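Local coordinates for protein epoxyqueuosine reductase (Streptococcus thermophilus, PDB 5D6S) that belongs to the epoxyqueuosine reductase (QueG) family and binds cobalamin together with two iron/sulfur clusters, at residues C214-D219 with S269-R274. Sequence-based numbering, arbitrary orientation.
Sequences CRRCLD and SCPYNR. With SF4 (iron/sulfur cluster), chain F.
P271 CG rests 3.7 Å from C214 SG beside an iron/sulfur cluster, a clear case of sequence-distant segments joined through a shared cofactor. Three irons take a thiolate each: C214 SG reaches FE2 at 2.4 Å, C217 SG reaches FE1 at 2.3 Å, and C270 SG holds FE3 at 2.2 Å, linked to the other two cysteines through the cluster. C214 SG stands anti to its backbone N (chi1 173°), which carries it to FE2 and alongside the proline. C211, in the same pocket, precedes C214 by three residues, as C214 precedes C217. This is consistent with the CxxCxxC...CP arrangement of ferredoxin-type 4Fe-4S domains, the distant CP cysteine, C270, completing the set from the other segment.

Van der Waals packing surrounds these ligands. P271 CG also lies over one face of the R216 guanidinium, offset toward its rim, and S269 OG packs against C217 CA at 3.3 Å. P271 CD and Y272 touch the cluster itself, CD approaching sulfide S4 and the tyrosine presenting its ring edge to S1, with CD1 at 3.8 Å.

The bent R216 chain curves round the S269 carbonyl, bringing NH2 to 3.3 Å from S269 O. S269 OG makes a weak hydrogen bond to I265 O. Within 214-219, R215 NH2 forms a salt bridge with D219 OD1 at 2.7 Å; neither residue touches 269-274.

The contact thus joins the start of helix 216-220 to the loop leaving helix 265-268, with C270 and Y272 packed on strand 181-182 and Y272 also meeting F174 of strand 174-175.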
loop_
_atom_site.group_PDB
_atom_site.type_symbol
_atom_site.label_atom_id
_atom_site.label_comp_id
_atom_site.label_asym_id
_atom_site.label_seq_id
_atom_site.Cartn_x
_atom_site.Cartn_y
_atom_site.Cartn_z
ATOM N N CYS A 214 -21.202 2.483 -11.372
ATOM C CA CYS A 214 -20.069 1.767 -12.005
ATOM C C CYS A 214 -19.735 0.372 -11.458
ATOM O O CYS A 214 -19.651 -0.584 -12.242
ATOM C CB CYS A 214 -18.800 2.606 -12.007
ATOM S SG CYS A 214 -17.339 1.677 -12.582
ATOM N N ARG A 215 -19.507 0.244 -10.156
ATOM C CA ARG A 215 -19.376 -1.085 -9.531
ATOM C C ARG A 215 -18.241 -2.011 -10.008
ATOM O O ARG A 215 -18.229 -3.180 -9.628
ATOM C CB ARG A 215 -20.691 -1.881 -9.690
ATOM C CG ARG A 215 -21.759 -1.570 -8.658
ATOM C CD ARG A 215 -22.847 -2.637 -8.651
ATOM N NE ARG A 215 -22.286 -3.978 -8.497
ATOM C CZ ARG A 215 -22.087 -4.599 -7.336
ATOM N NH1 ARG A 215 -22.394 -4.028 -6.175
ATOM N NH2 ARG A 215 -21.569 -5.813 -7.339
ATOM N N ARG A 216 -17.328 -1.552 -10.858
ATOM C CA ARG A 216 -16.314 -2.467 -11.430
ATOM C C ARG A 216 -15.355 -3.007 -10.351
ATOM O O ARG A 216 -15.096 -4.215 -10.263
ATOM C CB ARG A 216 -15.505 -1.788 -12.536
ATOM C CG ARG A 216 -16.237 -1.645 -13.868
ATOM C CD ARG A 216 -15.318 -1.987 -15.033
ATOM N NE ARG A 216 -15.373 -1.016 -16.120
ATOM C CZ ARG A 216 -14.324 -0.635 -16.862
ATOM N NH1 ARG A 216 -14.487 0.271 -17.831
ATOM N NH2 ARG A 216 -13.102 -1.137 -16.648
ATOM N N CYS A 217 -14.833 -2.077 -9.553
ATOM C CA CYS A 217 -13.971 -2.360 -8.415
ATOM C C CYS A 217 -14.635 -3.331 -7.441
ATOM O O CYS A 217 -14.052 -4.342 -7.059
ATOM C CB CYS A 217 -13.620 -1.044 -7.697
ATOM S SG CYS A 217 -15.050 -0.003 -7.207
ATOM N N LEU A 218 -15.866 -3.049 -7.053
ATOM C CA LEU A 218 -16.598 -3.969 -6.166
ATOM C C LEU A 218 -16.650 -5.416 -6.638
ATOM O O LEU A 218 -16.756 -6.317 -5.828
ATOM C CB LEU A 218 -18.038 -3.502 -5.993
ATOM C CG LEU A 218 -18.325 -2.406 -4.973
ATOM C CD1 LEU A 218 -17.406 -1.222 -5.148
ATOM C CD2 LEU A 218 -19.786 -1.983 -5.107
ATOM N N ASP A 219 -16.647 -5.625 -7.952
ATOM C CA ASP A 219 -16.799 -6.963 -8.530
ATOM C C ASP A 219 -15.464 -7.590 -8.850
ATOM O O ASP A 219 -15.385 -8.807 -9.036
ATOM C CB ASP A 219 -17.666 -6.912 -9.812
ATOM C CG ASP A 219 -19.127 -6.628 -9.518
ATOM O OD1 ASP A 219 -19.663 -7.227 -8.553
ATOM O OD2 ASP A 219 -19.730 -5.796 -10.236
ATOM N N SER A 269 -9.120 -1.815 -12.459
ATOM C CA SER A 269 -10.476 -2.008 -12.952
ATOM C C SER A 269 -11.284 -0.692 -13.053
ATOM O O SER A 269 -12.450 -0.734 -13.450
ATOM C CB SER A 269 -11.234 -3.002 -12.060
ATOM O OG SER A 269 -11.737 -2.391 -10.864
ATOM N N CYS A 270 -10.694 0.453 -12.687
ATOM C CA CYS A 270 -11.422 1.718 -12.643
ATOM C C CYS A 270 -11.352 2.469 -13.967
ATOM O O CYS A 270 -10.259 2.724 -14.480
ATOM C CB CYS A 270 -10.917 2.631 -11.526
ATOM S SG CYS A 270 -11.949 4.111 -11.241
ATOM N N PRO A 271 -12.531 2.851 -14.514
ATOM C CA PRO A 271 -12.639 3.591 -15.769
ATOM C C PRO A 271 -11.752 4.815 -15.791
ATOM O O PRO A 271 -11.094 5.072 -16.792
ATOM C CB PRO A 271 -14.097 4.030 -15.791
ATOM C CG PRO A 271 -14.816 3.000 -14.993
ATOM C CD PRO A 271 -13.860 2.589 -13.920
ATOM N N TYR A 272 -11.703 5.553 -14.684
ATOM C CA TYR A 272 -10.898 6.775 -14.627
ATOM C C TYR A 272 -9.415 6.544 -14.796
ATOM O O TYR A 272 -8.663 7.507 -14.975
ATOM C CB TYR A 272 -11.120 7.524 -13.323
ATOM C CG TYR A 272 -12.450 8.202 -13.206
ATOM C CD1 TYR A 272 -13.573 7.507 -12.749
ATOM C CD2 TYR A 272 -12.598 9.549 -13.556
ATOM C CE1 TYR A 272 -14.805 8.149 -12.625
ATOM C CE2 TYR A 272 -13.823 10.198 -13.450
ATOM C CZ TYR A 272 -14.916 9.503 -12.977
ATOM O OH TYR A 272 -16.112 10.162 -12.864
ATOM N N ASN A 273 -8.974 5.289 -14.710
ATOM C CA ASN A 273 -7.552 4.962 -14.922
ATOM C C ASN A 273 -7.293 4.422 -16.325
ATOM O O ASN A 273 -6.143 4.263 -16.731
ATOM C CB ASN A 273 -7.045 3.990 -13.848
ATOM C CG ASN A 273 -6.902 4.653 -12.467
ATOM O OD1 ASN A 273 -6.306 5.716 -12.348
ATOM N ND2 ASN A 273 -7.457 4.017 -11.427
ATOM N N ARG A 274 -8.385 4.184 -17.056
ATOM C CA ARG A 274 -8.384 3.696 -18.444
ATOM C C ARG A 274 -7.195 4.188 -19.275
ATOM O O ARG A 274 -6.461 3.373 -19.841
ATOM C CB ARG A 274 -9.710 4.086 -19.122
ATOM C CG ARG A 274 -9.998 3.449 -20.469
ATOM C CD ARG A 274 -10.272 1.959 -20.368
ATOM N NE ARG A 274 -10.519 1.485 -21.735
ATOM C CZ ARG A 274 -9.973 0.404 -22.302
ATOM N NH1 ARG A 274 -9.182 -0.424 -21.620
ATOM N NH2 ARG A 274 -10.260 0.120 -23.567
HETATM FE FE1 SF4 F . -15.052 1.879 -8.550
HETATM FE FE2 SF4 F . -15.955 2.624 -10.864
HETATM FE FE3 SF4 F . -13.699 3.460 -10.085
HETATM FE FE4 SF4 F . -15.928 4.233 -8.977
HETATM S S1 SF4 F . -15.227 4.650 -10.903
HETATM S S2 SF4 F . -14.109 3.693 -8.047
HETATM S S3 SF4 F . -17.031 2.394 -9.052
HETATM S S4 SF4 F . -14.251 1.478 -10.446
#